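Local coordinates for putative secreted cellulose-binding protein (Streptomyces coelicolor, PDB 4OY8) that probably cleaves cellulose oxidatively as a lytic polysaccharide monooxygenase of family AA10, through a copper site that can also take zinc, at residues A[2-7]-A[98-103]; A[106-111]-A[166-171]. All coordinates share one frame; numbering follows the deposited sequence.

Contact 1 (A[2-7]-A[98-103]). With ZN (zinc ion), chain I; ZN (zinc ion), chain G; ZN (zinc ion), chain H.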
loop_
_atom_site.group_PDB
_atom_site.type_symbol
_atom_site.label_atom_id
_atom_site.label_comp_id
_atom_site.label_asym_id
_atom_site.label_seq_id
_atom_site.Cartn_x
_atom_site.Cartn_y
_atom_site.Cartn_z
ATOM N N GLY A 2 -8.309 -3.278 7.523
ATOM C CA GLY A 2 -7.609 -4.251 6.694
ATOM C C GLY A 2 -6.502 -3.635 5.873
ATOM O O GLY A 2 -6.076 -2.512 6.125
ATOM N N SER A 3 -6.066 -4.371 4.854
ATOM C CA SER A 3 -4.998 -3.965 3.978
ATOM C C SER A 3 -5.080 -4.709 2.662
ATOM O O SER A 3 -5.891 -5.618 2.508
ATOM C CB SER A 3 -3.610 -4.216 4.608
ATOM O OG SER A 3 -2.584 -3.543 3.897
ATOM N N VAL A 4 -4.217 -4.316 1.731
ATOM C CA VAL A 4 -4.007 -5.076 0.512
ATOM C C VAL A 4 -3.062 -6.228 0.836
ATOM O O VAL A 4 -1.927 -6.001 1.272
ATOM C CB VAL A 4 -3.451 -4.230 -0.642
ATOM C CG1 VAL A 4 -3.085 -5.118 -1.812
ATOM C CG2 VAL A 4 -4.462 -3.183 -1.078
ATOM N N VAL A 5 -3.547 -7.450 0.648
ATOM C CA VAL A 5 -2.791 -8.652 0.978
ATOM C C VAL A 5 -2.122 -9.295 -0.237
ATOM O O VAL A 5 -1.132 -10.007 -0.078
ATOM C CB VAL A 5 -3.627 -9.661 1.796
ATOM C CG1 VAL A 5 -4.039 -9.031 3.120
ATOM C CG2 VAL A 5 -4.831 -10.185 1.018
ATOM N N ASP A 6 -2.645 -9.041 -1.451
ATOM C CA ASP A 6 -2.041 -9.552 -2.704
ATOM C C ASP A 6 -2.357 -8.519 -3.768
ATOM O O ASP A 6 -3.530 -8.221 -3.979
ATOM C CB ASP A 6 -2.647 -10.920 -3.111
ATOM C CG ASP A 6 -2.368 -12.003 -2.125
ATOM O OD1 ASP A 6 -1.240 -12.536 -2.122
ATOM O OD2 ASP A 6 -3.311 -12.329 -1.351
ATOM N N PRO A 7 -1.343 -7.943 -4.422
ATOM C CA PRO A 7 0.078 -7.992 -4.083
ATOM C C PRO A 7 0.290 -7.262 -2.767
ATOM O O PRO A 7 -0.184 -6.134 -2.580
ATOM C CB PRO A 7 0.736 -7.295 -5.280
ATOM C CG PRO A 7 -0.278 -6.309 -5.719
ATOM C CD PRO A 7 -1.619 -6.976 -5.497
ATOM N N PHE A 98 -3.944 -8.007 -13.206
ATOM C CA PHE A 98 -3.732 -8.582 -11.900
ATOM C C PHE A 98 -4.884 -8.178 -10.988
ATOM O O PHE A 98 -5.558 -7.165 -11.225
ATOM C CB PHE A 98 -2.380 -8.168 -11.296
ATOM C CG PHE A 98 -2.216 -6.687 -11.076
ATOM C CD1 PHE A 98 -1.840 -5.861 -12.127
ATOM C CD2 PHE A 98 -2.440 -6.119 -9.823
ATOM C CE1 PHE A 98 -1.702 -4.489 -11.941
ATOM C CE2 PHE A 98 -2.283 -4.766 -9.636
ATOM C CZ PHE A 98 -1.924 -3.945 -10.692
ATOM N N THR A 99 -5.092 -8.949 -9.920
ATOM C CA THR A 99 -6.145 -8.677 -8.952
ATOM C C THR A 99 -5.561 -8.052 -7.704
ATOM O O THR A 99 -4.582 -8.548 -7.123
ATOM C CB THR A 99 -6.898 -9.957 -8.584
ATOM O OG1 THR A 99 -7.478 -10.498 -9.761
ATOM C CG2 THR A 99 -7.995 -9.705 -7.550
ATOM N N VAL A 100 -6.097 -6.908 -7.309
ATOM C CA VAL A 100 -5.805 -6.339 -5.992
ATOM C C VAL A 100 -6.792 -6.917 -5.000
ATOM O O VAL A 100 -8.005 -6.735 -5.139
ATOM C CB VAL A 100 -5.871 -4.793 -6.010
ATOM C CG1 VAL A 100 -5.650 -4.224 -4.612
ATOM C CG2 VAL A 100 -4.827 -4.231 -6.968
ATOM N N LYS A 101 -6.274 -7.634 -4.015
ATOM C CA LYS A 101 -7.076 -8.332 -3.042
ATOM C C LYS A 101 -6.849 -7.703 -1.668
ATOM O O LYS A 101 -5.713 -7.598 -1.197
ATOM C CB LYS A 101 -6.675 -9.814 -2.991
ATOM C CG LYS A 101 -6.715 -10.554 -4.309
ATOM C CD LYS A 101 -6.450 -12.061 -4.233
ATOM C CE LYS A 101 -6.704 -12.727 -5.587
ATOM N NZ LYS A 101 -6.344 -14.169 -5.591
ATOM N N LEU A 102 -7.932 -7.239 -1.063
ATOM C CA LEU A 102 -7.908 -6.745 0.296
ATOM C C LEU A 102 -8.626 -7.671 1.247
ATOM O O LEU A 102 -9.639 -8.264 0.915
ATOM C CB LEU A 102 -8.608 -5.404 0.364
ATOM C CG LEU A 102 -7.947 -4.280 -0.378
ATOM C CD1 LEU A 102 -8.549 -4.146 -1.768
ATOM C CD2 LEU A 102 -8.044 -2.984 0.411
ATOM N N HIS A 103 -8.094 -7.787 2.449
ATOM C CA HIS A 103 -8.749 -8.497 3.519
ATOM C C HIS A 103 -9.172 -7.446 4.542
ATOM O O HIS A 103 -8.378 -6.594 4.911
ATOM C CB HIS A 103 -7.788 -9.499 4.162
ATOM C CG HIS A 103 -8.424 -10.301 5.232
ATOM N ND1 HIS A 103 -9.273 -11.341 4.950
ATOM C CD2 HIS A 103 -8.362 -10.212 6.573
ATOM C CE1 HIS A 103 -9.724 -11.854 6.072
ATOM N NE2 HIS A 103 -9.163 -11.206 7.071
HETATM ZN ZN ZN I . -8.865 -12.671 3.443
HETATM ZN ZN ZN G . -0.309 -13.862 -0.711
HETATM ZN ZN ZN H . -8.936 -12.069 8.948
HETATM O O HOH W 1 0.571 -11.996 0.146
HETATM O O HOH W 2 -2.048 -13.830 0.496
HETATM O O HOH W 3 -0.910 -15.576 -1.553
HETATM O O HOH W 4 0.798 -14.507 0.729
HETATM O O HOH W 5 1.295 -14.115 -1.845
#
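Ser3 and His103 form an antiparallel hydrogen-bonded pair, Ser3 N to His103 O at 3.2 Å and His103 N to Ser3 O at 3.1 Å, while further along Val5 and Asp6 both face Lys101, a classic beta bulge. Lys101 O takes Val5 N at 2.8 Å and, weakly, Asp6 N; Lys101 N then bonds Asp6 O, the register now shifted by one. Val4 and Leu102, a non-hydrogen-bonded pair, point to the buried face of the sheet. Val4 CG2 lies 3.7 Å from Leu102 CG, and both Val4 methyls meet Val100 CG1 at 3.9 Å. With Val4 CG1 anti to the backbone N (chi1 172°), CG2 is the methyl directed between Leu102 CG and Val100 CG1, and Thr166 and Leu179 cover the side chain from the facing sheet. An alanine at this position is likely to open a gap between Val100 and Leu102 and leave Leu102 less firmly placed. On the face with Ser3, the aliphatic part of Lys101 runs past Asp6, its CD near Asp6 CB, but the charged ends stay apart. Asp6 OD1 instead binds a zinc ion at 2.1 Å, whose other ligands here are five waters; one of them donates to Val5 O and another to Asp6 OD2. The His103 imidazole uses both nitrogens, ND1 for a zinc shared with Asn148 and NE2 for a second shared with Gln105. Val5 CG1 packs on His103 CB. Beyond the bulge a cis peptide bond leads into Pro7, whose CD approaches Phe98. This is an edge strand joined through a bulge to the central strand of a three-stranded antiparallel sheet, one layer of the immunoglobulin-like beta-sandwich of AA10 enzymes.

Contact 2 (A[106-111]-A[166-171]). With ZN (zinc ion), chain F.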
loop_
_atom_site.group_PDB
_atom_site.type_symbol
_atom_site.label_atom_id
_atom_site.label_comp_id
_atom_site.label_asym_id
_atom_site.label_seq_id
_atom_site.Cartn_x
_atom_site.Cartn_y
_atom_site.Cartn_z
ATOM N N ALA A 106 -13.536 -6.607 9.377
ATOM C CA ALA A 106 -14.812 -6.052 9.847
ATOM C C ALA A 106 -15.918 -6.002 8.808
ATOM O O ALA A 106 -17.023 -5.608 9.134
ATOM C CB ALA A 106 -14.569 -4.629 10.346
ATOM N N SER A 107 -15.630 -6.330 7.557
ATOM C CA SER A 107 -16.663 -6.242 6.532
ATOM C C SER A 107 -17.305 -4.853 6.479
ATOM O O SER A 107 -18.539 -4.734 6.436
ATOM C CB SER A 107 -17.743 -7.321 6.722
ATOM O OG SER A 107 -17.137 -8.613 6.659
ATOM N N HIS A 108 -16.472 -3.809 6.405
ATOM C CA HIS A 108 -16.981 -2.434 6.353
ATOM C C HIS A 108 -17.676 -2.104 5.040
ATOM O O HIS A 108 -18.446 -1.158 4.982
ATOM C CB HIS A 108 -15.868 -1.411 6.533
ATOM C CG HIS A 108 -15.229 -1.400 7.889
ATOM N ND1 HIS A 108 -15.942 -1.230 9.052
ATOM C CD2 HIS A 108 -13.929 -1.458 8.252
ATOM C CE1 HIS A 108 -15.115 -1.230 10.080
ATOM N NE2 HIS A 108 -13.883 -1.339 9.617
ATOM N N GLY A 109 -17.322 -2.812 3.961
ATOM C CA GLY A 109 -17.690 -2.397 2.616
ATOM C C GLY A 109 -16.802 -1.269 2.129
ATOM O O GLY A 109 -15.972 -0.741 2.869
ATOM N N ALA A 110 -16.945 -0.941 0.851
ATOM C CA ALA A 110 -16.244 0.190 0.231
ATOM C C ALA A 110 -17.241 1.041 -0.517
ATOM O O ALA A 110 -18.078 0.519 -1.248
ATOM C CB ALA A 110 -15.151 -0.268 -0.717
ATOM N N ASP A 111 -17.128 2.358 -0.363
ATOM C CA ASP A 111 -17.855 3.258 -1.250
ATOM C C ASP A 111 -17.254 3.193 -2.657
ATOM O O ASP A 111 -17.971 3.289 -3.652
ATOM C CB ASP A 111 -17.829 4.699 -0.760
ATOM C CG ASP A 111 -18.609 4.930 0.517
ATOM O OD1 ASP A 111 -19.350 4.029 0.964
ATOM O OD2 ASP A 111 -18.485 6.062 1.040
ATOM N N THR A 166 -3.359 1.796 -3.747
ATOM C CA THR A 166 -4.759 1.475 -3.630
ATOM C C THR A 166 -5.346 2.320 -2.514
ATOM O O THR A 166 -4.845 2.324 -1.383
ATOM C CB THR A 166 -4.953 -0.022 -3.294
ATOM O OG1 THR A 166 -4.387 -0.818 -4.348
ATOM C CG2 THR A 166 -6.415 -0.381 -3.120
ATOM N N ILE A 167 -6.409 3.047 -2.829
ATOM C CA ILE A 167 -7.133 3.867 -1.884
ATOM C C ILE A 167 -8.512 3.236 -1.679
ATOM O O ILE A 167 -9.305 3.106 -2.633
ATOM C CB ILE A 167 -7.247 5.323 -2.361
ATOM C CG1 ILE A 167 -5.861 5.890 -2.688
ATOM C CG2 ILE A 167 -7.993 6.152 -1.319
ATOM C CD1 ILE A 167 -5.878 7.332 -3.132
ATOM N N TRP A 168 -8.770 2.793 -0.453
ATOM C CA TRP A 168 -10.045 2.169 -0.060
ATOM C C TRP A 168 -10.841 3.152 0.779
ATOM O O TRP A 168 -10.447 3.492 1.892
ATOM C CB TRP A 168 -9.728 0.925 0.763
ATOM C CG TRP A 168 -10.844 0.279 1.515
ATOM C CD1 TRP A 168 -12.185 0.356 1.283
ATOM C CD2 TRP A 168 -10.679 -0.559 2.661
ATOM N NE1 TRP A 168 -12.868 -0.379 2.233
ATOM C CE2 TRP A 168 -11.962 -0.948 3.087
ATOM C CE3 TRP A 168 -9.559 -1.000 3.380
ATOM C CZ2 TRP A 168 -12.168 -1.741 4.230
ATOM C CZ3 TRP A 168 -9.760 -1.791 4.493
ATOM C CH2 TRP A 168 -11.060 -2.177 4.889
ATOM N N GLN A 169 -11.950 3.629 0.238
ATOM C CA GLN A 169 -12.882 4.468 0.986
ATOM C C GLN A 169 -13.905 3.528 1.611
ATOM O O GLN A 169 -14.730 2.933 0.918
ATOM C CB GLN A 169 -13.572 5.447 0.052
ATOM C CG GLN A 169 -14.568 6.348 0.784
ATOM C CD GLN A 169 -13.904 7.328 1.737
ATOM O OE1 GLN A 169 -12.748 7.744 1.529
ATOM N NE2 GLN A 169 -14.631 7.712 2.785
ATOM N N ALA A 170 -13.806 3.331 2.918
ATOM C CA ALA A 170 -14.696 2.406 3.618
ATOM C C ALA A 170 -16.100 2.976 3.732
ATOM O O ALA A 170 -16.273 4.185 3.685
ATOM C CB ALA A 170 -14.122 2.091 4.981
ATOM N N SER A 171 -17.100 2.111 3.904
ATOM C CA SER A 171 -18.499 2.563 3.879
ATOM C C SER A 171 -19.134 2.890 5.233
ATOM O O SER A 171 -20.218 3.470 5.261
ATOM C CB SER A 171 -19.364 1.535 3.159
ATOM O OG SER A 171 -18.990 1.437 1.798
HETATM ZN ZN ZN F . -12.313 -1.769 10.819
HETATM O O HOH W 6 -17.414 6.743 3.443
HETATM O O HOH W 7 -21.138 4.825 2.874
#
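Trp168 reaches across to Gly109 with its indole, NE1 donating to Gly109 O at 3.2 Å in a nearly straight bond (168° at the hydrogen). From CB the side chain sets off anti to the backbone N (chi1 167°), which turns the ring along segment 106-111. CD1 then meets Ala110 CB at 3.6 Å, and NE1 comes next with the carbonyl oxygen at the ring edge, only 4° out of the indole plane. CE2 and CZ2 still lie 4.0 and 4.2 Å from Gly109 O, and CZ2 also approaches His108 CB at 4.4 Å; Tyr177 stacks on the indole. Gly109 O is gripped a second time by Ser171 N, and the two donors arrive from opposite faces of the carbonyl plane, so that this peptide oxygen ties the loop both to Trp168 in the strand and to Ser171 just beyond its end. Ala110 and Ala170 form a non-hydrogen-bonded antiparallel pair, followed by Asp111 N to Gln169 O at 2.8 Å. At the outer end Ser171 OG donates to Asp111 OD1 at 2.7 Å, meeting it from above the carboxylate plane. One water bridges Asp111 OD1 and Ser171 O, while another joins Asp111 OD2 to Gln169 NE2. The Gln169 amide is held further by Thr176 at OE1 and Asp174 at NE2, which should fix its rotation. The imidazole of His108 reaches the metal: NE2 binds zinc at 2.0 Å, Ala106 CB sits over one ring face, and the ring stacks with His172. His1 binds the same ion through its amino nitrogen. The position also takes copper, and His1 with His108 makes the histidine brace of lytic polysaccharide monooxygenases, with Trp168 of strand 161-170 at the edge of the His108 ring.

How the contacts relate
Contact 1 closes before contact 2 opens along the chain, and their centres are 12 Å apart. Strand 97-104 of the three-stranded sheet leads through a short loop into strand 110-118 of the larger mixed sheet, so the chain crosses from one layer of the sandwich to the other between them. The layers meet directly: Val100 CG1 packs 3.6 Å from Thr166 OG1, and Leu102 CD2 lies 3.9 Å from Trp168 CE3. Gly2 N also rests near the Trp168 ring. Strand 2-6 in contact 1 follows His1, and contact 2 holds His108, so the two contacts probably help to hold both halves of the histidine brace on a common core.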